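Chemotaxis protein cheA (Thermotoga maritima, PDB 1TQG) probably relays phosphoryl groups in bacterial chemotaxis signalling, its histidine phosphotransfer (Hpt) domain being part of a histidine kinase. Local coordinates at residues D72-N76 with S77-I81. Numbering follows the deposited sequence. Where two conformers were deposited one is given.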
loop_
_atom_site.group_PDB
_atom_site.type_symbol
_atom_site.label_atom_id
_atom_site.label_comp_id
_atom_site.label_asym_id
_atom_site.label_seq_id
_atom_site.Cartn_x
_atom_site.Cartn_y
_atom_site.Cartn_z
ATOM N N ASP A 72 -2.512 -10.107 -3.638
ATOM C CA ASP A 72 -2.453 -10.898 -4.858
ATOM C C ASP A 72 -2.960 -12.302 -4.634
ATOM O O ASP A 72 -3.714 -12.859 -5.439
ATOM C CB ASP A 72 -0.998 -10.856 -5.312
ATOM C CG ASP A 72 -0.815 -10.904 -6.809
ATOM O OD1 ASP A 72 -1.785 -10.938 -7.587
ATOM O OD2 ASP A 72 0.363 -10.874 -7.216
ATOM N N LYS A 73 -2.578 -12.886 -3.500
ATOM C CA LYS A 73 -3.169 -14.199 -3.120
ATOM C C LYS A 73 -4.679 -14.062 -3.019
ATOM O O LYS A 73 -5.432 -14.903 -3.517
ATOM C CB LYS A 73 -2.507 -14.705 -1.862
ATOM C CG LYS A 73 -1.048 -15.189 -2.033
ATOM C CD LYS A 73 -0.519 -15.643 -0.667
ATOM C CE LYS A 73 0.884 -16.170 -0.804
ATOM N NZ LYS A 73 1.669 -16.024 0.453
ATOM N N ALA A 74 -5.155 -12.982 -2.404
ATOM C CA ALA A 74 -6.583 -12.858 -2.178
ATOM C C ALA A 74 -7.309 -12.647 -3.506
ATOM O O ALA A 74 -8.393 -13.168 -3.724
ATOM C CB ALA A 74 -6.823 -11.703 -1.233
ATOM N N ARG A 75 -6.710 -11.877 -4.458
ATOM C CA ARG A 75 -7.416 -11.607 -5.713
ATOM C C ARG A 75 -7.495 -12.887 -6.566
ATOM O O ARG A 75 -8.342 -12.987 -7.431
ATOM C CB ARG A 75 -6.835 -10.369 -6.409
ATOM C CG ARG A 75 -5.626 -10.686 -7.266
ATOM C CD ARG A 75 -5.069 -9.385 -7.791
ATOM N NE ARG A 75 -3.899 -9.575 -8.580
ATOM C CZ ARG A 75 -3.789 -9.584 -9.921
ATOM N NH1 ARG A 75 -4.798 -9.392 -10.717
ATOM N NH2 ARG A 75 -2.575 -9.765 -10.465
ATOM N N ASN A 76 -6.610 -13.873 -6.390
ATOM C CA ASN A 76 -6.663 -15.144 -7.099
ATOM C C ASN A 76 -7.365 -16.188 -6.255
ATOM O O ASN A 76 -7.274 -17.376 -6.537
ATOM C CB ASN A 76 -5.228 -15.603 -7.388
ATOM C CG ASN A 76 -4.527 -14.883 -8.456
ATOM O OD1 ASN A 76 -3.804 -13.857 -8.361
ATOM N ND2 ASN A 76 -4.812 -15.343 -9.646
ATOM N N SER A 77 -8.064 -15.794 -5.190
ATOM C CA SER A 77 -8.842 -16.645 -4.302
ATOM C C SER A 77 -8.018 -17.731 -3.663
ATOM O O SER A 77 -8.517 -18.766 -3.270
ATOM C CB SER A 77 -10.042 -17.268 -5.062
ATOM O OG SER A 77 -10.969 -16.272 -5.409
ATOM N N GLU A 78 -6.737 -17.472 -3.396
ATOM C CA GLU A 78 -5.851 -18.389 -2.721
ATOM C C GLU A 78 -6.018 -18.344 -1.210
ATOM O O GLU A 78 -5.740 -19.310 -0.518
ATOM C CB GLU A 78 -4.396 -18.127 -3.142
ATOM C CG GLU A 78 -4.040 -18.377 -4.600
ATOM C CD GLU A 78 -2.831 -17.745 -5.207
ATOM O OE1 GLU A 78 -2.687 -17.668 -6.464
ATOM O OE2 GLU A 78 -1.948 -17.295 -4.459
ATOM N N ILE A 79 -6.415 -17.162 -0.747
ATOM C CA ILE A 79 -6.675 -16.889 0.653
ATOM C C ILE A 79 -7.887 -15.952 0.771
ATOM O O ILE A 79 -8.208 -15.262 -0.197
ATOM C CB ILE A 79 -5.500 -16.243 1.391
ATOM C CG1 ILE A 79 -5.226 -14.810 0.921
ATOM C CG2 ILE A 79 -4.227 -17.049 1.230
ATOM C CD1 ILE A 79 -4.103 -14.059 1.622
ATOM N N LYS A 80 -8.522 -15.936 1.913
ATOM C CA LYS A 80 -9.708 -15.108 2.137
ATOM C C LYS A 80 -9.267 -13.890 2.965
ATOM O O LYS A 80 -8.320 -13.943 3.754
ATOM C CB LYS A 80 -10.749 -15.972 2.840
ATOM C CG LYS A 80 -11.489 -16.926 1.870
ATOM C CD LYS A 80 -12.324 -17.977 2.550
ATOM C CE LYS A 80 -13.242 -18.709 1.564
ATOM N NZ LYS A 80 -13.965 -19.873 2.121
ATOM N N ILE A 81 -9.995 -12.803 2.722
ATOM C CA ILE A 81 -9.801 -11.598 3.563
ATOM C C ILE A 81 -10.422 -11.784 4.917
ATOM O O ILE A 81 -11.652 -11.930 5.026
ATOM C CB ILE A 81 -10.430 -10.360 2.860
ATOM C CG1 ILE A 81 -9.811 -10.039 1.497
ATOM C CG2 ILE A 81 -10.417 -9.166 3.788
ATOM C CD1 ILE A 81 -8.349 -9.712 1.575
HETATM O O HOH W 1 -10.024 -13.955 -1.659
HETATM O O HOH W 2 -10.928 -15.286 -7.932
#
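Lys73 and Glu78 meet where a Schellman motif ends helix 58-75 of the Hpt helical bundle. Glu78 N donates to Lys73 O at 2.9 Å, with an N-H...O angle of 157°. The side chains of this pair cross at about a right angle. Glu78 CG stands anti to its carbonyl carbon (chi1 -65°) and the chain runs on extended, which carries the carboxylate back past Lys73 and Asn76. In one of two Glu78 conformers, OE2 lies 3.3 Å from Lys73 CG, on the aliphatic part of the lysine. Lys73 NZ and Glu78 OE2 stay 6.2 Å apart, so the opposite charges do not form a salt bridge. Lys73 CB also packs against Ile79 CD1.

Ala74 O accepts the second Schellman bond, 3.0 Å from Ser77 N. That donor sits above the carbonyl plane, 68° out of it. Ser77 is the C-prime residue, and its positive phi turns the chain out of the helix. Ala74 is buried. Its CB touches Ile81 CD1 at 3.8 Å and lies near Ile79 CG1, so the returning loop closes over the last helical turn. Beyond, Ile79 reaches Leu85 and Ile81 reaches Leu86 on helix 83-103. Ile79 N is buried here and has no hydrogen-bond partner in the model.

Arg75 points away from the loop, and its guanidinium makes a cation-pi contact with Phe42 of helix 35-55. In one Asp72 conformer, Arg75 NE makes a salt bridge to Asp72 OD1, from the anti side and tilted out of the carboxylate plane.

Asn76 is the first residue to leave helical geometry. Its side chain runs alongside that of Glu78, pointing the same way, and in the same Glu78 conformer Asn76 CB meets Glu78 OE1 at 3.4 Å.

A water ties the helix end to the loop, donating to both Ala74 O and Ile79 O at 2.7 Å each.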